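Local coordinates for protection of telomeres protein 1 (Schizosaccharomyces pombe, PDB 1QZG) that binds the single-stranded telomeric DNA sequence GGTTAC, protects the telomeric 3' overhang and regulates telomerase and telomere length, at residues C[66-71]-C[88-93]; C[95-100]-C[127-132]. All coordinates share one frame; numbering follows the deposited sequence.

Interaction 1 of 2, residues C[66-71]-C[88-93]; sequences DWVTTV and HLFSKQ. With TMP (thymidine-5'-phosphate), chain E; nucleotides of chain A.
D66 and K92 meet in a salt bridge at the open end of the hairpin of strands 67-74 and 85-91. K92 NZ reaches the syn lone pair of D66 OD2 at 2.7 Å and hydrogen-bonds O4 of another thymine base of the bound DNA. D66 OD2 also accepts a nearly straight bond from N3 of DT4 of chain A (171°), and D66 N donates to O2 of that base. F90 lies beside V68, with CG2 of V68 3.5 Å from F90 CE2. The F90 ring takes DT4 over its centre, and N3 of DA5 of chain A sits at its edge. Replacing F90 by an alanine would probably take away the flat surface against DT4 and leave V68 CG2 without its neighbour. H88 ND1 shares a 2.8 Å hydrogen bond with T70 OG1, which reaches the imidazole plane because it stands anti to the carbonyl carbon (chi1 -59°). This fixes the ring as H88 NE2 donates to O2 of TMP. Behind them, W67 pairs with S91 and T69 with L89 through backbone bonds. The face bearing F90 and H88 meets the telomeric DNA. In this OB fold, strand 67-74 pairs antiparallel with 43-59, and 85-91 parallel with 120-126.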
ATOM      1  N   ASP C  66      16.444  -7.991  -9.325  1.00 24.02           N
ATOM      2  CA  ASP C  66      15.950  -6.648  -9.029  1.00 24.37           C
ATOM      3  C   ASP C  66      15.950  -6.368  -7.544  1.00 23.18           C
ATOM      4  O   ASP C  66      15.918  -7.288  -6.729  1.00 23.78           O
ATOM      5  CB  ASP C  66      14.504  -6.458  -9.517  1.00 25.88           C
ATOM      6  CG  ASP C  66      14.335  -6.760 -10.981  1.00 31.50           C
ATOM      7  OD1 ASP C  66      15.359  -6.887 -11.690  1.00 31.71           O
ATOM      8  OD2 ASP C  66      13.168  -6.869 -11.422  1.00 32.22           O
ATOM      9  N   TRP C  67      16.011  -5.085  -7.207  1.00 21.72           N
ATOM     10  CA  TRP C  67      15.892  -4.700  -5.823  1.00 21.88           C
ATOM     11  C   TRP C  67      14.460  -5.066  -5.454  1.00 20.61           C
ATOM     12  O   TRP C  67      13.558  -4.910  -6.277  1.00 17.22           O
ATOM     13  CB  TRP C  67      16.111  -3.206  -5.644  1.00 23.38           C
ATOM     14  CG  TRP C  67      17.542  -2.853  -5.702  1.00 26.60           C
ATOM     15  CD1 TRP C  67      18.243  -2.496  -6.810  1.00 26.94           C
ATOM     16  CD2 TRP C  67      18.483  -2.878  -4.619  1.00 27.84           C
ATOM     17  NE1 TRP C  67      19.563  -2.298  -6.497  1.00 26.64           N
ATOM     18  CE2 TRP C  67      19.739  -2.526  -5.156  1.00 29.55           C
ATOM     19  CE3 TRP C  67      18.387  -3.170  -3.249  1.00 28.50           C
ATOM     20  CZ2 TRP C  67      20.898  -2.460  -4.373  1.00 30.05           C
ATOM     21  CZ3 TRP C  67      19.541  -3.101  -2.468  1.00 30.88           C
ATOM     22  CH2 TRP C  67      20.779  -2.751  -3.038  1.00 29.14           C
ATOM     23  N   VAL C  68      14.238  -5.570  -4.246  1.00 19.46           N
ATOM     24  CA  VAL C  68      12.880  -5.957  -3.877  1.00 21.24           C
ATOM     25  C   VAL C  68      12.525  -5.679  -2.430  1.00 23.15           C
ATOM     26  O   VAL C  68      13.376  -5.769  -1.544  1.00 23.25           O
ATOM     27  CB  VAL C  68      12.649  -7.470  -4.202  1.00 24.30           C
ATOM     28  CG1 VAL C  68      13.655  -8.321  -3.434  1.00 24.32           C
ATOM     29  CG2 VAL C  68      11.227  -7.904  -3.866  1.00 21.32           C
ATOM     30  N   THR C  69      11.263  -5.342  -2.225  1.00 23.55           N
ATOM     31  CA  THR C  69      10.740  -5.099  -0.903  1.00 24.18           C
ATOM     32  C   THR C  69       9.337  -5.687  -0.932  1.00 24.14           C
ATOM     33  O   THR C  69       8.630  -5.588  -1.939  1.00 23.72           O
ATOM     34  CB  THR C  69      10.690  -3.591  -0.560  1.00 25.69           C
ATOM     35  OG1 THR C  69      10.349  -3.440   0.826  1.00 34.19           O
ATOM     36  CG2 THR C  69       9.662  -2.877  -1.424  1.00 28.19           C
ATOM     37  N   THR C  70       8.915  -6.290   0.172  1.00 22.23           N
ATOM     38  CA  THR C  70       7.591  -6.887   0.261  1.00 22.93           C
ATOM     39  C   THR C  70       6.811  -6.136   1.306  1.00 24.14           C
ATOM     40  O   THR C  70       7.336  -5.784   2.363  1.00 24.36           O
ATOM     41  CB  THR C  70       7.670  -8.369   0.591  1.00 24.80           C
ATOM     42  OG1 THR C  70       8.416  -9.056  -0.423  1.00 28.56           O
ATOM     43  CG2 THR C  70       6.272  -8.957   0.689  1.00 23.86           C
ATOM     44  N   VAL C  71       5.535  -5.892   1.037  1.00 20.66           N
ATOM     45  CA  VAL C  71       4.666  -5.231   1.994  1.00 21.48           C
ATOM     46  C   VAL C  71       3.336  -5.967   1.993  1.00 21.54           C
ATOM     47  O   VAL C  71       2.902  -6.502   0.968  1.00 19.06           O
ATOM     48  CB  VAL C  71       4.397  -3.752   1.626  1.00 23.55           C
ATOM     49  CG1 VAL C  71       5.714  -2.999   1.490  1.00 26.74           C
ATOM     50  CG2 VAL C  71       3.594  -3.638   0.335  1.00 23.47           C
ATOM     51  N   HIS C  88       4.837  -7.513  -3.859  1.00 20.70           N
ATOM     52  CA  HIS C  88       6.278  -7.440  -4.051  1.00 23.00           C
ATOM     53  C   HIS C  88       6.559  -6.230  -4.915  1.00 23.17           C
ATOM     54  O   HIS C  88       6.010  -6.107  -6.015  1.00 24.65           O
ATOM     55  CB  HIS C  88       6.814  -8.687  -4.759  1.00 24.30           C
ATOM     56  CG  HIS C  88       6.683  -9.938  -3.955  1.00 25.61           C
ATOM     57  ND1 HIS C  88       7.261 -10.085  -2.713  1.00 28.05           N
ATOM     58  CD2 HIS C  88       6.026 -11.094  -4.205  1.00 28.16           C
ATOM     59  CE1 HIS C  88       6.964 -11.277  -2.230  1.00 28.61           C
ATOM     60  NE2 HIS C  88       6.215 -11.911  -3.115  1.00 30.21           N
ATOM     61  N   LEU C  89       7.380  -5.353  -4.332  1.00 16.81           N
ATOM     62  CA  LEU C  89       7.764  -4.159  -5.073  1.00 16.91           C
ATOM     63  C   LEU C  89       9.179  -4.344  -5.609  1.00 17.95           C
ATOM     64  O   LEU C  89      10.082  -4.636  -4.826  1.00 20.12           O
ATOM     65  CB  LEU C  89       7.690  -2.949  -4.159  1.00 17.15           C
ATOM     66  CG  LEU C  89       6.304  -2.720  -3.567  1.00 18.16           C
ATOM     67  CD1 LEU C  89       6.320  -1.623  -2.516  1.00 20.33           C
ATOM     68  CD2 LEU C  89       5.317  -2.398  -4.673  1.00 17.46           C
ATOM     69  N   PHE C  90       9.377  -4.175  -6.913  1.00 17.60           N
ATOM     70  CA  PHE C  90      10.696  -4.362  -7.516  1.00 17.62           C
ATOM     71  C   PHE C  90      11.216  -3.121  -8.194  1.00 19.22           C
ATOM     72  O   PHE C  90      10.456  -2.232  -8.580  1.00 19.51           O
ATOM     73  CB  PHE C  90      10.664  -5.455  -8.587  1.00 19.83           C
ATOM     74  CG  PHE C  90      10.301  -6.821  -8.077  1.00 21.92           C
ATOM     75  CD1 PHE C  90       8.989  -7.279  -8.142  1.00 20.88           C
ATOM     76  CD2 PHE C  90      11.284  -7.669  -7.579  1.00 21.52           C
ATOM     77  CE1 PHE C  90       8.665  -8.573  -7.730  1.00 22.65           C
ATOM     78  CE2 PHE C  90      10.970  -8.966  -7.162  1.00 23.05           C
ATOM     79  CZ  PHE C  90       9.659  -9.418  -7.237  1.00 19.60           C
ATOM     80  N   SER C  91      12.532  -3.070  -8.357  1.00 21.73           N
ATOM     81  CA  SER C  91      13.140  -1.971  -9.070  1.00 21.28           C
ATOM     82  C   SER C  91      14.366  -2.468  -9.816  1.00 23.65           C
ATOM     83  O   SER C  91      15.216  -3.157  -9.247  1.00 21.86           O
ATOM     84  CB  SER C  91      13.539  -0.838  -8.143  1.00 21.37           C
ATOM     85  OG  SER C  91      14.057   0.224  -8.933  1.00 26.05           O
ATOM     86  N   LYS C  92      14.424  -2.124 -11.096  1.00 25.60           N
ATOM     87  CA  LYS C  92      15.524  -2.498 -11.974  1.00 29.22           C
ATOM     88  C   LYS C  92      16.349  -1.241 -12.229  1.00 30.48           C
ATOM     89  O   LYS C  92      17.265  -1.251 -13.049  1.00 32.12           O
ATOM     90  CB  LYS C  92      14.984  -3.002 -13.316  1.00 28.05           C
ATOM     91  CG  LYS C  92      14.029  -4.165 -13.234  1.00 27.51           C
ATOM     92  CD  LYS C  92      13.471  -4.486 -14.613  1.00 27.74           C
ATOM     93  CE  LYS C  92      12.542  -5.694 -14.581  1.00 28.28           C
ATOM     94  NZ  LYS C  92      13.224  -6.931 -14.094  1.00 25.81           N
ATOM     95  N   GLN C  93      16.013  -0.161 -11.531  1.00 29.96           N
ATOM     96  CA  GLN C  93      16.706   1.115 -11.700  1.00 32.03           C
ATOM     97  C   GLN C  93      17.365   1.589 -10.405  1.00 31.38           C
ATOM     98  O   GLN C  93      17.389   2.785 -10.106  1.00 33.11           O
ATOM     99  CB  GLN C  93      15.716   2.178 -12.211  1.00 33.26           C
ATOM    100  CG  GLN C  93      14.438   2.297 -11.371  1.00 35.35           C
ATOM    101  CD  GLN C  93      13.444   3.330 -11.908  1.00 36.65           C
ATOM    102  OE1 GLN C  93      13.084   3.317 -13.086  1.00 36.22           O
ATOM    103  NE2 GLN C  93      12.990   4.217 -11.033  1.00 34.14           N
TER
HETATM  104  C1' TMP E 280       8.395 -17.184  -2.187  1.00 74.78           C
HETATM  105  N1  TMP E 280       7.756 -16.849  -3.463  1.00 72.30           N
HETATM  106  C2  TMP E 280       6.856 -15.811  -3.516  1.00 71.86           C
HETATM  107  O2  TMP E 280       6.551 -15.141  -2.544  1.00 74.64           O
HETATM  108  N3  TMP E 280       6.321 -15.585  -4.761  1.00 69.81           N
HETATM  109  C4  TMP E 280       6.592 -16.277  -5.928  1.00 68.28           C
HETATM  110  O4  TMP E 280       6.016 -15.972  -6.970  1.00 69.16           O
HETATM  111  C5  TMP E 280       7.558 -17.344  -5.799  1.00 68.39           C
HETATM  112  C5M TMP E 280       7.933 -18.137  -7.012  1.00 67.83           C
HETATM  113  C6  TMP E 280       8.078 -17.571  -4.589  1.00 70.10           C
ATOM    114  P    DT A   4      12.560 -17.525 -10.279  1.00 38.92           P
ATOM    115  OP1  DT A   4      13.574 -18.607 -10.352  1.00 39.58           O
ATOM    116  OP2  DT A   4      11.374 -17.684  -9.399  1.00 36.14           O
ATOM    117  O5'  DT A   4      13.345 -16.229  -9.817  1.00 38.01           O
ATOM    118  C5'  DT A   4      13.007 -15.578  -8.620  1.00 33.77           C
ATOM    119  C4'  DT A   4      13.898 -14.378  -8.431  1.00 32.48           C
ATOM    120  O4'  DT A   4      13.556 -13.347  -9.394  1.00 31.81           O
ATOM    121  C3'  DT A   4      13.726 -13.748  -7.057  1.00 30.28           C
ATOM    122  O3'  DT A   4      14.999 -13.544  -6.456  1.00 31.11           O
ATOM    123  C2'  DT A   4      12.994 -12.445  -7.326  1.00 30.39           C
ATOM    124  C1'  DT A   4      13.447 -12.102  -8.729  1.00 27.88           C
ATOM    125  N1   DT A   4      12.504 -11.242  -9.481  1.00 27.11           N
ATOM    126  C2   DT A   4      12.978 -10.035  -9.941  1.00 25.75           C
ATOM    127  O2   DT A   4      14.130  -9.678  -9.797  1.00 25.96           O
ATOM    128  N3   DT A   4      12.047  -9.252 -10.578  1.00 25.75           N
ATOM    129  C4   DT A   4      10.718  -9.552 -10.797  1.00 26.14           C
ATOM    130  O4   DT A   4       9.987  -8.730 -11.349  1.00 26.76           O
ATOM    131  C5   DT A   4      10.291 -10.848 -10.323  1.00 26.72           C
ATOM    132  C7   DT A   4       8.873 -11.266 -10.553  1.00 24.66           C
ATOM    133  C6   DT A   4      11.192 -11.621  -9.695  1.00 25.75           C
ATOM    134  P    DA A   5      15.223 -14.036  -4.948  1.00 33.78           P
ATOM    135  OP1  DA A   5      16.636 -13.823  -4.554  1.00 35.25           O
ATOM    136  OP2  DA A   5      14.635 -15.383  -4.882  1.00 32.46           O
ATOM    137  O5'  DA A   5      14.313 -13.024  -4.129  1.00 37.98           O
ATOM    138  C5'  DA A   5      13.342 -13.488  -3.217  1.00 39.54           C
ATOM    139  C4'  DA A   5      12.414 -12.358  -2.846  1.00 39.76           C
ATOM    140  O4'  DA A   5      11.584 -12.036  -3.986  1.00 37.07           O
ATOM    141  C3'  DA A   5      11.445 -12.745  -1.740  1.00 39.08           C
ATOM    142  O3'  DA A   5      11.028 -11.580  -1.049  1.00 45.40           O
ATOM    143  C2'  DA A   5      10.277 -13.343  -2.502  1.00 39.27           C
ATOM    144  C1'  DA A   5      10.306 -12.654  -3.860  1.00 37.15           C
ATOM    145  N9   DA A   5      10.179 -13.611  -4.960  1.00 35.47           N
ATOM    146  C8   DA A   5      10.867 -14.791  -5.098  1.00 34.76           C
ATOM    147  N7   DA A   5      10.589 -15.443  -6.198  1.00 34.36           N
ATOM    148  C5   DA A   5       9.649 -14.643  -6.829  1.00 34.25           C
ATOM    149  C6   DA A   5       8.970 -14.769  -8.055  1.00 34.53           C
ATOM    150  N6   DA A   5       9.148 -15.783  -8.909  1.00 32.92           N
ATOM    151  N1   DA A   5       8.092 -13.798  -8.383  1.00 33.39           N
ATOM    152  C2   DA A   5       7.924 -12.772  -7.540  1.00 33.06           C
ATOM    153  N3   DA A   5       8.512 -12.535  -6.373  1.00 32.07           N
ATOM    154  C4   DA A   5       9.375 -13.518  -6.070  1.00 34.59           C
TER

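Interaction 2 of 2, residues C[95-100]-C[127-132]; sequences NDLPVI and DQFRYA. With nucleotides of chain A.
D96 brings its carbonyl oxygen to the edge of the Y131 ring, 4.0 Å from Y131 CE2. Its carboxylate turns to other partners: OD1 forms a salt bridge with R152 and OD2 a hydrogen bond with Q93. L97 comes next. Its CD2 methyl meets the edge of the F129 ring in the ring plane, 3.8 Å from F129 CZ, and the two side chains cross at about a right angle. The leucine also touches W67 and T69 of strand 67-74, so it lies between that strand and F129.

P98 carries most of the contact. Its CG stands 3.3 Å from the centroid of the Y131 ring and only 4° off the ring normal, a close CH-pi contact over the face. P98 CB and CD spread over the same ring, and P98 CA lies 3.4 Å from Y131 OH. The tyrosine ring is set face-on to the proline by a first torsion that puts CG between the backbone N and the carbonyl carbon (chi1 80°). Its hydroxyl is hydrogen-bonded to Q148, which also bonds to V99 O. P98 CD reaches the F129 ring at its edge. No hydrogen bond joins the two segments; the contact is apolar.

D127 N donates to O6 of DG1 of chain A at 2.8 Å, and DG1 N1 gives a weak bond to D127 OD1. Strand 129-133 follows the corner after strand 120-126 and pairs with strand 106-109. Here the loop between strands 85-91 and 106-109 packs a proline and a leucine onto aromatic side chains of strand 129-133, within the N-terminal OB-fold DNA-binding domain of Pot1.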
ATOM      1  N   ASN C  95      18.040   0.962  -6.019  1.00 27.72           N
ATOM      2  CA  ASN C  95      17.168   0.805  -4.865  1.00 29.03           C
ATOM      3  C   ASN C  95      16.426   2.093  -4.534  1.00 27.54           C
ATOM      4  O   ASN C  95      16.839   2.852  -3.666  1.00 26.71           O
ATOM      5  CB  ASN C  95      17.978   0.340  -3.658  1.00 30.18           C
ATOM      6  CG  ASN C  95      17.102  -0.135  -2.512  1.00 32.57           C
ATOM      7  OD1 ASN C  95      17.599  -0.700  -1.539  1.00 33.61           O
ATOM      8  ND2 ASN C  95      15.797   0.093  -2.620  1.00 30.97           N
ATOM      9  N   ASP C  96      15.324   2.333  -5.237  1.00 28.03           N
ATOM     10  CA  ASP C  96      14.523   3.522  -4.995  1.00 27.05           C
ATOM     11  C   ASP C  96      13.141   3.122  -4.487  1.00 26.47           C
ATOM     12  O   ASP C  96      12.155   3.831  -4.693  1.00 25.33           O
ATOM     13  CB  ASP C  96      14.398   4.350  -6.274  1.00 30.08           C
ATOM     14  CG  ASP C  96      13.798   3.569  -7.424  1.00 33.78           C
ATOM     15  OD1 ASP C  96      13.425   2.387  -7.234  1.00 36.57           O
ATOM     16  OD2 ASP C  96      13.701   4.148  -8.523  1.00 35.55           O
ATOM     17  N   LEU C  97      13.088   1.983  -3.806  1.00 24.58           N
ATOM     18  CA  LEU C  97      11.842   1.461  -3.257  1.00 22.75           C
ATOM     19  C   LEU C  97      11.471   2.159  -1.963  1.00 23.75           C
ATOM     20  O   LEU C  97      12.321   2.783  -1.316  1.00 21.05           O
ATOM     21  CB  LEU C  97      11.988  -0.037  -2.984  1.00 21.10           C
ATOM     22  CG  LEU C  97      12.384  -0.882  -4.194  1.00 22.28           C
ATOM     23  CD1 LEU C  97      12.696  -2.291  -3.755  1.00 23.10           C
ATOM     24  CD2 LEU C  97      11.261  -0.865  -5.220  1.00 19.57           C
ATOM     25  N   PRO C  98      10.186   2.060  -1.563  1.00 21.83           N
ATOM     26  CA  PRO C  98       9.724   2.683  -0.328  1.00 21.58           C
ATOM     27  C   PRO C  98      10.598   2.212   0.820  1.00 19.87           C
ATOM     28  O   PRO C  98      10.920   1.030   0.911  1.00 21.42           O
ATOM     29  CB  PRO C  98       8.295   2.149  -0.181  1.00 21.18           C
ATOM     30  CG  PRO C  98       7.844   2.006  -1.593  1.00 21.09           C
ATOM     31  CD  PRO C  98       9.070   1.409  -2.275  1.00 21.93           C
ATOM     32  N   VAL C  99      10.992   3.139   1.682  1.00 21.14           N
ATOM     33  CA  VAL C  99      11.792   2.791   2.841  1.00 20.89           C
ATOM     34  C   VAL C  99      10.799   2.844   3.988  1.00 21.46           C
ATOM     35  O   VAL C  99      10.443   3.915   4.474  1.00 22.66           O
ATOM     36  CB  VAL C  99      12.931   3.804   3.089  1.00 19.05           C
ATOM     37  CG1 VAL C  99      13.629   3.476   4.401  1.00 20.25           C
ATOM     38  CG2 VAL C  99      13.921   3.762   1.936  1.00 22.28           C
ATOM     39  N   ILE C 100      10.336   1.673   4.399  1.00 21.16           N
ATOM     40  CA  ILE C 100       9.353   1.574   5.459  1.00 21.44           C
ATOM     41  C   ILE C 100      10.012   1.369   6.798  1.00 23.49           C
ATOM     42  O   ILE C 100      10.926   0.556   6.934  1.00 25.01           O
ATOM     43  CB  ILE C 100       8.391   0.423   5.159  1.00 21.86           C
ATOM     44  CG1 ILE C 100       7.657   0.739   3.849  1.00 20.79           C
ATOM     45  CG2 ILE C 100       7.427   0.217   6.326  1.00 18.34           C
ATOM     46  CD1 ILE C 100       6.954  -0.435   3.234  1.00 23.70           C
ATOM     47  N   ASP C 127       7.000  -1.947 -13.681  1.00 22.14           N
ATOM     48  CA  ASP C 127       8.312  -1.309 -13.727  1.00 25.29           C
ATOM     49  C   ASP C 127       8.319   0.158 -13.336  1.00 25.37           C
ATOM     50  O   ASP C 127       9.235   0.622 -12.661  1.00 25.12           O
ATOM     51  CB  ASP C 127       8.920  -1.424 -15.126  1.00 28.89           C
ATOM     52  CG  ASP C 127       9.366  -2.830 -15.452  1.00 33.79           C
ATOM     53  OD1 ASP C 127       9.753  -3.565 -14.518  1.00 35.34           O
ATOM     54  OD2 ASP C 127       9.343  -3.194 -16.646  1.00 36.65           O
ATOM     55  N   GLN C 128       7.294   0.891 -13.754  1.00 24.54           N
ATOM     56  CA  GLN C 128       7.232   2.317 -13.474  1.00 24.90           C
ATOM     57  C   GLN C 128       6.324   2.710 -12.312  1.00 24.79           C
ATOM     58  O   GLN C 128       5.858   3.851 -12.256  1.00 22.82           O
ATOM     59  CB  GLN C 128       6.783   3.070 -14.733  1.00 29.29           C
ATOM     60  CG  GLN C 128       6.814   2.241 -16.005  1.00 38.68           C
ATOM     61  CD  GLN C 128       5.747   1.148 -16.080  1.00 42.17           C
ATOM     62  OE1 GLN C 128       5.995   0.001 -15.706  1.00 41.61           O
ATOM     63  NE2 GLN C 128       4.592   1.523 -16.535  1.00 46.17           N
ATOM     64  N   PHE C 129       6.080   1.795 -11.377  1.00 23.27           N
ATOM     65  CA  PHE C 129       5.198   2.119 -10.256  1.00 22.04           C
ATOM     66  C   PHE C 129       5.700   3.317  -9.464  1.00 21.53           C
ATOM     67  O   PHE C 129       6.901   3.596  -9.410  1.00 21.88           O
ATOM     68  CB  PHE C 129       5.038   0.939  -9.319  1.00 21.44           C
ATOM     69  CG  PHE C 129       6.055   0.832  -8.216  1.00 21.06           C
ATOM     70  CD1 PHE C 129       5.768   1.338  -6.946  1.00 20.99           C
ATOM     71  CD2 PHE C 129       7.280   0.203  -8.426  1.00 20.48           C
ATOM     72  CE1 PHE C 129       6.686   1.216  -5.896  1.00 20.34           C
ATOM     73  CE2 PHE C 129       8.207   0.069  -7.391  1.00 21.19           C
ATOM     74  CZ  PHE C 129       7.910   0.575  -6.119  1.00 21.96           C
ATOM     75  N   ARG C 130       4.763   4.023  -8.837  1.00 20.73           N
ATOM     76  CA  ARG C 130       5.056   5.189  -8.020  1.00 21.44           C
ATOM     77  C   ARG C 130       4.424   4.971  -6.654  1.00 23.13           C
ATOM     78  O   ARG C 130       3.596   4.064  -6.486  1.00 23.18           O
ATOM     79  CB  ARG C 130       4.470   6.443  -8.669  1.00 24.52           C
ATOM     80  CG  ARG C 130       5.064   6.772 -10.034  1.00 29.44           C
ATOM     81  CD  ARG C 130       6.522   7.188  -9.913  1.00 32.17           C
ATOM     82  NE  ARG C 130       7.127   7.469 -11.213  1.00 36.29           N
ATOM     83  CZ  ARG C 130       7.993   6.665 -11.827  1.00 37.40           C
ATOM     84  NH1 ARG C 130       8.364   5.522 -11.262  1.00 37.96           N
ATOM     85  NH2 ARG C 130       8.486   7.001 -13.008  1.00 36.42           N
ATOM     86  N   TYR C 131       4.804   5.785  -5.675  1.00 21.61           N
ATOM     87  CA  TYR C 131       4.245   5.632  -4.341  1.00 22.49           C
ATOM     88  C   TYR C 131       4.340   6.877  -3.469  1.00 22.83           C
ATOM     89  O   TYR C 131       5.099   7.813  -3.764  1.00 20.62           O
ATOM     90  CB  TYR C 131       4.937   4.469  -3.615  1.00 20.13           C
ATOM     91  CG  TYR C 131       6.287   4.823  -3.024  1.00 20.60           C
ATOM     92  CD1 TYR C 131       6.400   5.252  -1.703  1.00 20.49           C
ATOM     93  CD2 TYR C 131       7.449   4.767  -3.799  1.00 22.28           C
ATOM     94  CE1 TYR C 131       7.634   5.618  -1.163  1.00 20.90           C
ATOM     95  CE2 TYR C 131       8.693   5.136  -3.270  1.00 21.55           C
ATOM     96  CZ  TYR C 131       8.772   5.558  -1.953  1.00 22.24           C
ATOM     97  OH  TYR C 131       9.979   5.925  -1.422  1.00 22.37           O
ATOM     98  N   ALA C 132       3.532   6.877  -2.412  1.00 23.40           N
ATOM     99  CA  ALA C 132       3.520   7.937  -1.413  1.00 24.67           C
ATOM    100  C   ALA C 132       3.461   7.171  -0.093  1.00 23.50           C
ATOM    101  O   ALA C 132       2.682   6.216   0.058  1.00 23.05           O
ATOM    102  CB  ALA C 132       2.292   8.836  -1.578  1.00 24.90           C
TER
ATOM    103  O5'  DG A   1       4.598  -8.533 -20.440  1.00 47.04           O
ATOM    104  C5'  DG A   1       5.350  -9.696 -20.786  1.00 41.47           C
ATOM    105  C4'  DG A   1       5.754 -10.476 -19.557  1.00 40.04           C
ATOM    106  O4'  DG A   1       6.329  -9.579 -18.577  1.00 37.26           O
ATOM    107  C3'  DG A   1       4.617 -11.201 -18.844  1.00 40.25           C
ATOM    108  O3'  DG A   1       5.153 -12.398 -18.286  1.00 44.01           O
ATOM    109  C2'  DG A   1       4.215 -10.224 -17.751  1.00 38.32           C
ATOM    110  C1'  DG A   1       5.529  -9.534 -17.402  1.00 34.93           C
ATOM    111  N9   DG A   1       5.391  -8.128 -17.038  1.00 29.81           N
ATOM    112  C8   DG A   1       4.385  -7.271 -17.416  1.00 28.37           C
ATOM    113  N7   DG A   1       4.566  -6.051 -16.992  1.00 27.23           N
ATOM    114  C5   DG A   1       5.754  -6.108 -16.276  1.00 26.07           C
ATOM    115  C6   DG A   1       6.463  -5.088 -15.581  1.00 26.02           C
ATOM    116  O6   DG A   1       6.174  -3.893 -15.457  1.00 24.55           O
ATOM    117  N1   DG A   1       7.620  -5.582 -14.991  1.00 22.34           N
ATOM    118  C2   DG A   1       8.045  -6.884 -15.054  1.00 24.80           C
ATOM    119  N2   DG A   1       9.194  -7.158 -14.413  1.00 23.29           N
ATOM    120  N3   DG A   1       7.397  -7.846 -15.695  1.00 25.68           N
ATOM    121  C4   DG A   1       6.267  -7.387 -16.281  1.00 27.16           C
TER

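In the fold
Interactions 1 and 2 both reach the same curled sheet, with centres about 8 Å apart. The chain runs directly from one to the other: segment 88-93 ends just before 95-100 begins. S91 OG and D96 OD1, 2.8 Å apart, probably share a hydrogen bond across the junction. Farther along, V71 CG1 packs 3.3 Å from I100 CD1, and F90 O lies 3.4 Å from F129 CE2. Interaction 1 hydrogen-bonds DT4 of chain A, touches DA5 of chain A and supplies H88 to the TMP pocket, which R115, Y117 and Q122 complete. Segment 127-132 also reaches DG1 of chain A through D127, outside the contact with 95-100.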